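Local structure of alpha-glucosidase ([Eubacterium] rectale, 6PNR) at residues Phe73-Ile81 with Asp91-Phe102; Val14-His22 with Trp103-Glu111. The protein probably hydrolyses alpha-linked sulfoquinovosides as a family 31 glycoside hydrolase. One frame throughout, in Å; residues are numbered along the deposited sequence.

Both contacts lie in the beta-rich N-terminal part, draw on strand 101-107 and are partly buried, with an apolar inner and a more exposed polar side. Contact 1 is mainly a regular hairpin within one antiparallel sheet, with I77, A79 and F92 buried on one face and I78 among the more exposed, mostly charged side chains of the other; F102 and the preceding loop pack beside it. Contact 2 joins strands of two sheets through a single bent backbone bond, a buried leucine–phenylalanine pair and an outer lysine–aspartate salt bridge. Contact 1 is nested within the loop contact 2 closes. They meet where F73 lies edge-to-face with H22 and F92 CZ is 4.0 Å from F104 CE1.

Contact 1 of 2, residues Phe73-Ile81 with Asp91-Phe102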
loop_
_atom_site.group_PDB
_atom_site.type_symbol
_atom_site.label_atom_id
_atom_site.label_comp_id
_atom_site.label_asym_id
_atom_site.label_seq_id
_atom_site.Cartn_x
_atom_site.Cartn_y
_atom_site.Cartn_z
ATOM N N PHE A 73 4.492 37.294 -0.491
ATOM C CA PHE A 73 3.939 36.401 0.529
ATOM C C PHE A 73 4.947 36.341 1.659
ATOM O O PHE A 73 5.784 35.435 1.706
ATOM C CB PHE A 73 3.656 35.006 -0.019
ATOM C CG PHE A 73 2.633 34.971 -1.102
ATOM C CD1 PHE A 73 1.284 34.930 -0.795
ATOM C CD2 PHE A 73 3.018 34.952 -2.434
ATOM C CE1 PHE A 73 0.332 34.893 -1.802
ATOM C CE2 PHE A 73 2.082 34.905 -3.432
ATOM C CZ PHE A 73 0.731 34.880 -3.124
ATOM N N GLU A 74 4.859 37.310 2.571
ATOM C CA GLU A 74 5.750 37.396 3.720
ATOM C C GLU A 74 7.205 37.334 3.280
ATOM O O GLU A 74 7.587 37.962 2.286
ATOM C CB GLU A 74 5.429 36.282 4.720
ATOM C CG GLU A 74 4.076 36.450 5.399
ATOM C CD GLU A 74 3.450 35.130 5.839
ATOM O OE1 GLU A 74 2.959 34.373 4.965
ATOM O OE2 GLU A 74 3.449 34.856 7.059
ATOM N N SER A 75 8.030 36.591 4.013
ATOM C CA SER A 75 9.416 36.366 3.626
ATOM C C SER A 75 9.623 34.989 3.000
ATOM O O SER A 75 10.678 34.376 3.188
ATOM C CB SER A 75 10.342 36.551 4.829
ATOM O OG SER A 75 10.504 37.928 5.137
ATOM N N TYR A 76 8.636 34.495 2.248
ATOM C CA TYR A 76 8.696 33.150 1.686
ATOM C C TYR A 76 8.771 33.145 0.164
ATOM O O TYR A 76 9.686 32.543 -0.403
ATOM C CB TYR A 76 7.486 32.330 2.153
ATOM C CG TYR A 76 7.452 32.065 3.646
ATOM C CD1 TYR A 76 8.445 31.319 4.268
ATOM C CD2 TYR A 76 6.418 32.556 4.424
ATOM C CE1 TYR A 76 8.404 31.079 5.640
ATOM C CE2 TYR A 76 6.367 32.320 5.779
ATOM C CZ TYR A 76 7.357 31.589 6.382
ATOM O OH TYR A 76 7.276 31.378 7.734
ATOM N N ILE A 77 7.825 33.798 -0.511
ATOM C CA ILE A 77 7.636 33.676 -1.953
ATOM C C ILE A 77 7.269 35.039 -2.529
ATOM O O ILE A 77 6.457 35.771 -1.952
ATOM C CB ILE A 77 6.526 32.655 -2.291
ATOM C CG1 ILE A 77 6.878 31.246 -1.793
ATOM C CG2 ILE A 77 6.228 32.643 -3.778
ATOM C CD1 ILE A 77 8.067 30.622 -2.489
ATOM N N ILE A 78 7.845 35.370 -3.682
ATOM C CA ILE A 78 7.367 36.467 -4.515
ATOM C C ILE A 78 6.918 35.881 -5.846
ATOM O O ILE A 78 7.682 35.157 -6.493
ATOM C CB ILE A 78 8.449 37.543 -4.731
ATOM C CG1 ILE A 78 8.924 38.099 -3.385
ATOM C CG2 ILE A 78 7.914 38.645 -5.639
ATOM C CD1 ILE A 78 10.145 38.992 -3.485
ATOM N N ALA A 79 5.684 36.189 -6.252
ATOM C CA ALA A 79 5.124 35.699 -7.507
ATOM C C ALA A 79 4.885 36.867 -8.450
ATOM O O ALA A 79 4.183 37.819 -8.092
ATOM C CB ALA A 79 3.820 34.938 -7.276
ATOM N N LYS A 80 5.460 36.780 -9.653
ATOM C CA LYS A 80 5.304 37.775 -10.709
ATOM C C LYS A 80 4.376 37.216 -11.780
ATOM O O LYS A 80 4.720 36.239 -12.457
ATOM C CB LYS A 80 6.650 38.137 -11.334
ATOM C CG LYS A 80 7.463 39.210 -10.622
ATOM C CD LYS A 80 8.375 39.924 -11.635
ATOM C CE LYS A 80 9.783 40.191 -11.085
ATOM N NZ LYS A 80 9.809 41.156 -9.945
ATOM N N ILE A 81 3.215 37.841 -11.942
ATOM C CA ILE A 81 2.157 37.364 -12.821
ATOM C C ILE A 81 2.058 38.300 -14.018
ATOM O O ILE A 81 1.897 39.514 -13.852
ATOM C CB ILE A 81 0.823 37.288 -12.065
ATOM C CG1 ILE A 81 1.018 36.465 -10.788
ATOM C CG2 ILE A 81 -0.285 36.734 -12.960
ATOM C CD1 ILE A 81 -0.156 36.471 -9.866
ATOM N N ASP A 91 5.939 33.664 -12.335
ATOM C CA ASP A 91 7.318 33.379 -11.975
ATOM C C ASP A 91 7.451 33.479 -10.462
ATOM O O ASP A 91 6.966 34.442 -9.860
ATOM C CB ASP A 91 8.271 34.354 -12.674
ATOM C CG ASP A 91 8.165 34.291 -14.195
ATOM O OD1 ASP A 91 8.462 33.225 -14.776
ATOM O OD2 ASP A 91 7.770 35.307 -14.815
ATOM N N PHE A 92 8.080 32.474 -9.850
ATOM C CA PHE A 92 8.196 32.371 -8.400
ATOM C C PHE A 92 9.633 32.607 -7.973
ATOM O O PHE A 92 10.553 31.952 -8.478
ATOM C CB PHE A 92 7.746 30.996 -7.892
ATOM C CG PHE A 92 6.290 30.721 -8.106
ATOM C CD1 PHE A 92 5.337 31.289 -7.276
ATOM C CD2 PHE A 92 5.873 29.901 -9.137
ATOM C CE1 PHE A 92 4.001 31.043 -7.476
ATOM C CE2 PHE A 92 4.537 29.652 -9.341
ATOM C CZ PHE A 92 3.597 30.220 -8.510
ATOM N N GLU A 93 9.822 33.531 -7.038
ATOM C CA GLU A 93 11.108 33.743 -6.394
ATOM C C GLU A 93 11.037 33.232 -4.961
ATOM O O GLU A 93 10.131 33.606 -4.207
ATOM C CB GLU A 93 11.497 35.221 -6.419
ATOM C CG GLU A 93 12.887 35.490 -5.872
ATOM C CD GLU A 93 13.267 36.959 -5.941
ATOM O OE1 GLU A 93 12.479 37.759 -6.496
ATOM O OE2 GLU A 93 14.357 37.307 -5.435
ATOM N N GLN A 94 11.991 32.387 -4.591
ATOM C CA GLN A 94 12.034 31.793 -3.260
ATOM C C GLN A 94 12.880 32.662 -2.334
ATOM O O GLN A 94 14.084 32.828 -2.558
ATOM C CB GLN A 94 12.598 30.378 -3.338
ATOM C CG GLN A 94 12.958 29.752 -2.001
ATOM C CD GLN A 94 13.314 28.283 -2.151
ATOM O OE1 GLN A 94 13.367 27.761 -3.265
ATOM N NE2 GLN A 94 13.542 27.608 -1.030
ATOM N N LYS A 95 12.250 33.194 -1.282
ATOM C CA LYS A 95 12.897 34.071 -0.311
ATOM C C LYS A 95 13.282 33.367 0.985
ATOM O O LYS A 95 13.932 33.983 1.836
ATOM C CB LYS A 95 11.978 35.261 0.021
ATOM C CG LYS A 95 11.521 36.081 -1.192
ATOM C CD LYS A 95 12.701 36.723 -1.913
ATOM C CE LYS A 95 13.540 37.583 -0.972
ATOM N NZ LYS A 95 14.834 37.988 -1.593
ATOM N N ASP A 96 12.884 32.109 1.170
ATOM C CA ASP A 96 13.251 31.329 2.351
ATOM C C ASP A 96 13.823 30.005 1.864
ATOM O O ASP A 96 13.100 29.197 1.275
ATOM C CB ASP A 96 12.044 31.112 3.267
ATOM C CG ASP A 96 12.410 30.419 4.589
ATOM O OD1 ASP A 96 13.507 29.826 4.687
ATOM O OD2 ASP A 96 11.588 30.461 5.533
ATOM N N ASP A 97 15.114 29.776 2.122
ATOM C CA ASP A 97 15.798 28.616 1.557
ATOM C C ASP A 97 15.367 27.297 2.196
ATOM O O ASP A 97 15.640 26.233 1.624
ATOM C CB ASP A 97 17.314 28.775 1.704
ATOM C CG ASP A 97 17.810 30.119 1.212
ATOM O OD1 ASP A 97 17.248 30.643 0.216
ATOM O OD2 ASP A 97 18.762 30.651 1.829
ATOM N N ARG A 98 14.718 27.343 3.364
ATOM C CA ARG A 98 14.293 26.128 4.049
ATOM C C ARG A 98 13.197 25.384 3.304
ATOM O O ARG A 98 13.031 24.178 3.515
ATOM C CB ARG A 98 13.775 26.455 5.448
ATOM C CG ARG A 98 14.812 26.924 6.433
ATOM C CD ARG A 98 14.161 27.196 7.788
ATOM N NE ARG A 98 13.627 25.981 8.403
ATOM C CZ ARG A 98 12.335 25.676 8.473
ATOM N NH1 ARG A 98 11.424 26.500 7.967
ATOM N NH2 ARG A 98 11.953 24.546 9.055
ATOM N N ILE A 99 12.426 26.086 2.477
ATOM C CA ILE A 99 11.279 25.487 1.817
ATOM C C ILE A 99 11.763 24.487 0.781
ATOM O O ILE A 99 12.598 24.817 -0.073
ATOM C CB ILE A 99 10.418 26.579 1.170
ATOM C CG1 ILE A 99 9.841 27.500 2.241
ATOM C CG2 ILE A 99 9.313 25.977 0.310
ATOM C CD1 ILE A 99 9.103 28.674 1.667
ATOM N N ASN A 100 11.256 23.251 0.859
ATOM C CA ASN A 100 11.448 22.295 -0.226
ATOM C C ASN A 100 10.147 21.605 -0.630
ATOM O O ASN A 100 10.192 20.614 -1.365
ATOM C CB ASN A 100 12.526 21.258 0.123
ATOM C CG ASN A 100 12.155 20.368 1.308
ATOM O OD1 ASN A 100 11.065 20.446 1.862
ATOM N ND2 ASN A 100 13.081 19.508 1.689
ATOM N N ARG A 101 8.996 22.117 -0.192
ATOM C CA ARG A 101 7.695 21.594 -0.592
ATOM C C ARG A 101 6.794 22.765 -0.937
ATOM O O ARG A 101 6.703 23.734 -0.173
ATOM C CB ARG A 101 7.048 20.740 0.508
ATOM C CG ARG A 101 7.834 19.475 0.909
ATOM C CD ARG A 101 7.912 18.440 -0.208
ATOM N NE ARG A 101 8.627 17.217 0.198
ATOM C CZ ARG A 101 9.898 16.959 -0.103
ATOM N NH1 ARG A 101 10.603 17.832 -0.819
ATOM N NH2 ARG A 101 10.464 15.829 0.297
ATOM N N PHE A 102 6.105 22.648 -2.070
ATOM C CA PHE A 102 5.336 23.735 -2.660
ATOM C C PHE A 102 4.010 23.157 -3.141
ATOM O O PHE A 102 3.996 22.251 -3.978
ATOM C CB PHE A 102 6.139 24.358 -3.816
ATOM C CG PHE A 102 5.504 25.557 -4.458
ATOM C CD1 PHE A 102 5.772 26.830 -3.987
ATOM C CD2 PHE A 102 4.681 25.415 -5.567
ATOM C CE1 PHE A 102 5.205 27.936 -4.592
ATOM C CE2 PHE A 102 4.113 26.517 -6.187
ATOM C CZ PHE A 102 4.377 27.784 -5.701
HETATM O O HOH W 1 5.492 35.923 -15.299
#
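A beta hairpin, strands 77-83 and 87-94 of the large antiparallel sheet in the N-terminal part, makes this contact, continued by the turn after strand 87-94; I78 faces E93 and K80 faces D91 as hydrogen-bonded pairs. The bond from E93 N to I78 O is short (2.7 Å) and nearly straight at 173°. Beyond the non-hydrogen-bonded pair I77-Q94, K95 N reaches Y76 O at 2.8 Å, from above the carbonyl plane. The buried face carries I77, A79 and F92: I77 CG2 lies at the edge of the F92 ring, 3.9 Å from F92 CD1, while F102 CZ sits 3.7 Å above the F92 ring centre. On the other face the bent K95 chain lays its CD 3.8 Å from I78 CD1. Past the strands, D96 has CG anti to the backbone N (chi1 -174°), which lays the carboxylate alongside the Y76 ring, 11° from its plane, with D96 OD2 3.2 Å from Y76 CE1. D96 OD1 accepts from R98 N, which comes from above the carboxylate plane, making an Asx turn. With an alanine here, the R98 amide would probably lose its mate, leaving the loop freer to shift against Y76. Strands 68-73 and 208-213 flank the hairpin, and I29 of strand 29-41 covers F92 and F102.

Contact 2 of 2, residues Val14-His22 with Trp103-Glu111; sequences VGEKRILEH and WFRVAADKE
A107, L20 and I19 give up the most surface here, where edge strand 17-22 of a three-stranded sheet meets the end of strand 101-107 of another antiparallel sheet: a junction of two sheets held by one backbone bond, not regular pairing. A107 N donates to I19 O at 2.7 Å; the bond is bent (137° at the hydrogen), the donor standing above the carbonyl plane. A107 CB settles against two successive carbonyls, 3.5 Å from R18 O and slightly closer to I19 O. V106 CG1 also closes on I19 O, at 3.3 Å, crowding that oxygen with carbon as well as the amide. I19 and L20 both face L12 in a classic beta bulge.

L20 carries the apolar half. Its CG lies anti to the carbonyl carbon (chi1 -69°), and both methyls reach F104, with L20 CD2 3.7 Å from F104 CE2; the two side chains cross at about a right angle. L20 CD2 also lies 3.8 Å from R105 O, a buried carbonyl oxygen without a polar partner. At the outer end K17 NZ pairs with D109 OD2 at 3.6 Å, and a water bound to D109 OD1 makes a weak bond to the lysine.

Strand 10-14 pairs with strand 17-22 through L12, I211 of strand 208-213 packs on I19 and L20, and beside strand 197-202 R105 NE salt-bridges E199 of the same chain while R105 NH2 hydrogen-bonds Y50 of the second subunit.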
loop_
_atom_site.group_PDB
_atom_site.type_symbol
_atom_site.label_atom_id
_atom_site.label_comp_id
_atom_site.label_asym_id
_atom_site.label_seq_id
_atom_site.Cartn_x
_atom_site.Cartn_y
_atom_site.Cartn_z
ATOM N N VAL A 14 -10.757 32.568 -16.692
ATOM C CA VAL A 14 -10.767 32.141 -18.083
ATOM C C VAL A 14 -12.206 32.311 -18.546
ATOM O O VAL A 14 -13.094 31.534 -18.173
ATOM C CB VAL A 14 -10.269 30.700 -18.260
ATOM C CG1 VAL A 14 -10.594 30.174 -19.654
ATOM C CG2 VAL A 14 -8.781 30.636 -18.030
ATOM N N GLY A 15 -12.445 33.346 -19.344
ATOM C CA GLY A 15 -13.800 33.754 -19.637
ATOM C C GLY A 15 -14.474 34.269 -18.384
ATOM O O GLY A 15 -13.993 35.217 -17.753
ATOM N N GLU A 16 -15.587 33.644 -18.005
ATOM C CA GLU A 16 -16.273 33.968 -16.764
ATOM C C GLU A 16 -16.099 32.876 -15.710
ATOM O O GLU A 16 -16.861 32.824 -14.738
ATOM C CB GLU A 16 -17.754 34.230 -17.039
ATOM C CG GLU A 16 -17.999 35.401 -17.977
ATOM C CD GLU A 16 -19.359 35.331 -18.646
ATOM O OE1 GLU A 16 -20.350 35.008 -17.950
ATOM O OE2 GLU A 16 -19.430 35.582 -19.871
ATOM N N LYS A 17 -15.106 32.007 -15.879
ATOM C CA LYS A 17 -14.812 30.944 -14.925
ATOM C C LYS A 17 -13.534 31.300 -14.175
ATOM O O LYS A 17 -12.490 31.526 -14.793
ATOM C CB LYS A 17 -14.674 29.598 -15.636
ATOM C CG LYS A 17 -15.237 28.413 -14.869
ATOM C CD LYS A 17 -16.037 27.516 -15.808
ATOM C CE LYS A 17 -16.641 26.325 -15.081
ATOM N NZ LYS A 17 -17.562 25.548 -15.968
ATOM N N ARG A 18 -13.622 31.355 -12.851
ATOM C CA ARG A 18 -12.464 31.646 -12.015
ATOM C C ARG A 18 -11.585 30.401 -11.926
ATOM O O ARG A 18 -12.053 29.340 -11.500
ATOM C CB ARG A 18 -12.923 32.092 -10.627
ATOM C CG ARG A 18 -11.829 32.690 -9.754
ATOM C CD ARG A 18 -12.351 33.107 -8.380
ATOM N NE ARG A 18 -13.022 32.011 -7.681
ATOM C CZ ARG A 18 -14.341 31.913 -7.539
ATOM N NH1 ARG A 18 -15.131 32.852 -8.044
ATOM N NH2 ARG A 18 -14.870 30.880 -6.891
ATOM N N ILE A 19 -10.321 30.515 -12.331
ATOM C CA ILE A 19 -9.405 29.382 -12.242
ATOM C C ILE A 19 -8.345 29.548 -11.156
ATOM O O ILE A 19 -7.779 28.534 -10.713
ATOM C CB ILE A 19 -8.731 29.079 -13.597
ATOM C CG1 ILE A 19 -7.822 30.220 -14.025
ATOM C CG2 ILE A 19 -9.764 28.781 -14.673
ATOM C CD1 ILE A 19 -6.896 29.829 -15.163
ATOM N N LEU A 20 -8.049 30.767 -10.714
ATOM C CA LEU A 20 -7.103 30.984 -9.627
ATOM C C LEU A 20 -7.716 31.912 -8.594
ATOM O O LEU A 20 -8.423 32.863 -8.942
ATOM C CB LEU A 20 -5.778 31.594 -10.114
ATOM C CG LEU A 20 -4.840 30.737 -10.964
ATOM C CD1 LEU A 20 -3.515 31.451 -11.164
ATOM C CD2 LEU A 20 -4.611 29.362 -10.321
ATOM N N GLU A 21 -7.427 31.645 -7.325
ATOM C CA GLU A 21 -7.856 32.536 -6.258
ATOM C C GLU A 21 -6.879 32.443 -5.101
ATOM O O GLU A 21 -6.418 31.350 -4.757
ATOM C CB GLU A 21 -9.269 32.203 -5.772
ATOM C CG GLU A 21 -9.749 33.109 -4.642
ATOM C CD GLU A 21 -11.114 32.717 -4.113
ATOM O OE1 GLU A 21 -11.777 31.856 -4.736
ATOM O OE2 GLU A 21 -11.523 33.269 -3.067
ATOM N N HIS A 22 -6.552 33.594 -4.522
ATOM C CA HIS A 22 -5.894 33.652 -3.226
ATOM C C HIS A 22 -6.633 34.638 -2.341
ATOM O O HIS A 22 -6.657 35.837 -2.629
ATOM C CB HIS A 22 -4.427 34.063 -3.318
ATOM C CG HIS A 22 -3.771 34.155 -1.976
ATOM N ND1 HIS A 22 -3.139 33.084 -1.379
ATOM C CD2 HIS A 22 -3.702 35.175 -1.085
ATOM C CE1 HIS A 22 -2.682 33.447 -0.193
ATOM N NE2 HIS A 22 -3.011 34.711 0.009
ATOM N N TRP A 103 2.904 23.649 -2.598
ATOM C CA TRP A 103 1.574 23.221 -3.012
ATOM C C TRP A 103 0.848 24.404 -3.641
ATOM O O TRP A 103 0.637 25.430 -2.984
ATOM C CB TRP A 103 0.766 22.678 -1.833
ATOM C CG TRP A 103 1.229 21.376 -1.227
ATOM C CD1 TRP A 103 0.787 20.116 -1.545
ATOM C CD2 TRP A 103 2.163 21.212 -0.160
ATOM N NE1 TRP A 103 1.406 19.185 -0.752
ATOM C CE2 TRP A 103 2.248 19.833 0.114
ATOM C CE3 TRP A 103 2.933 22.100 0.601
ATOM C CZ2 TRP A 103 3.082 19.319 1.106
ATOM C CZ3 TRP A 103 3.749 21.594 1.585
ATOM C CH2 TRP A 103 3.820 20.209 1.830
ATOM N N PHE A 104 0.465 24.256 -4.906
ATOM C CA PHE A 104 -0.212 25.297 -5.667
ATOM C C PHE A 104 -1.635 24.839 -5.942
ATOM O O PHE A 104 -1.846 23.736 -6.468
ATOM C CB PHE A 104 0.527 25.581 -6.983
ATOM C CG PHE A 104 -0.044 26.732 -7.771
ATOM C CD1 PHE A 104 0.348 28.029 -7.505
ATOM C CD2 PHE A 104 -0.977 26.510 -8.771
ATOM C CE1 PHE A 104 -0.181 29.097 -8.218
ATOM C CE2 PHE A 104 -1.512 27.570 -9.495
ATOM C CZ PHE A 104 -1.108 28.864 -9.218
ATOM N N ARG A 105 -2.611 25.673 -5.593
ATOM C CA ARG A 105 -4.005 25.313 -5.790
ATOM C C ARG A 105 -4.613 26.013 -6.994
ATOM O O ARG A 105 -4.347 27.189 -7.254
ATOM C CB ARG A 105 -4.819 25.618 -4.540
ATOM C CG ARG A 105 -4.493 24.643 -3.427
ATOM C CD ARG A 105 -5.590 24.634 -2.424
ATOM N NE ARG A 105 -5.411 23.594 -1.428
ATOM C CZ ARG A 105 -6.213 23.461 -0.387
ATOM N NH1 ARG A 105 -7.223 24.306 -0.236
ATOM N NH2 ARG A 105 -6.017 22.496 0.490
ATOM N N VAL A 106 -5.436 25.273 -7.724
ATOM C CA VAL A 106 -6.179 25.784 -8.864
ATOM C C VAL A 106 -7.659 25.646 -8.551
ATOM O O VAL A 106 -8.114 24.560 -8.173
ATOM C CB VAL A 106 -5.830 25.024 -10.157
ATOM C CG1 VAL A 106 -6.665 25.529 -11.291
ATOM C CG2 VAL A 106 -4.353 25.143 -10.471
ATOM N N ALA A 107 -8.411 26.731 -8.739
ATOM C CA ALA A 107 -9.845 26.700 -8.490
ATOM C C ALA A 107 -10.537 25.746 -9.454
ATOM O O ALA A 107 -10.232 25.707 -10.646
ATOM C CB ALA A 107 -10.433 28.112 -8.630
ATOM N N ALA A 108 -11.502 24.988 -8.941
ATOM C CA ALA A 108 -12.185 23.997 -9.758
ATOM C C ALA A 108 -13.622 23.860 -9.285
ATOM O O ALA A 108 -14.000 24.363 -8.226
ATOM C CB ALA A 108 -11.463 22.650 -9.698
ATOM N N ASP A 109 -14.427 23.160 -10.074
ATOM C CA ASP A 109 -15.774 22.810 -9.655
ATOM C C ASP A 109 -16.004 21.327 -9.914
ATOM O O ASP A 109 -15.219 20.660 -10.597
ATOM C CB ASP A 109 -16.833 23.682 -10.351
ATOM C CG ASP A 109 -16.834 23.534 -11.865
ATOM O OD1 ASP A 109 -16.519 22.442 -12.381
ATOM O OD2 ASP A 109 -17.170 24.523 -12.548
ATOM N N LYS A 110 -17.116 20.819 -9.373
ATOM C CA LYS A 110 -17.329 19.376 -9.318
ATOM C C LYS A 110 -17.413 18.750 -10.707
ATOM O O LYS A 110 -16.970 17.615 -10.895
ATOM C CB LYS A 110 -18.593 19.070 -8.508
ATOM C CG LYS A 110 -18.839 17.586 -8.274
ATOM C CD LYS A 110 -20.128 17.331 -7.489
ATOM C CE LYS A 110 -20.315 15.841 -7.196
ATOM N NZ LYS A 110 -21.531 15.557 -6.381
ATOM N N GLU A 111 -17.950 19.468 -11.693
ATOM C CA GLU A 111 -18.174 18.878 -13.007
ATOM C C GLU A 111 -16.950 18.932 -13.917
ATOM O O GLU A 111 -16.978 18.342 -15.000
ATOM C CB GLU A 111 -19.352 19.571 -13.702
ATOM C CG GLU A 111 -20.684 19.490 -12.950
ATOM C CD GLU A 111 -20.781 20.479 -11.787
ATOM O OE1 GLU A 111 -19.938 21.403 -11.697
ATOM O OE2 GLU A 111 -21.704 20.330 -10.956
HETATM O O HOH W 2 -17.060 22.281 -15.296
#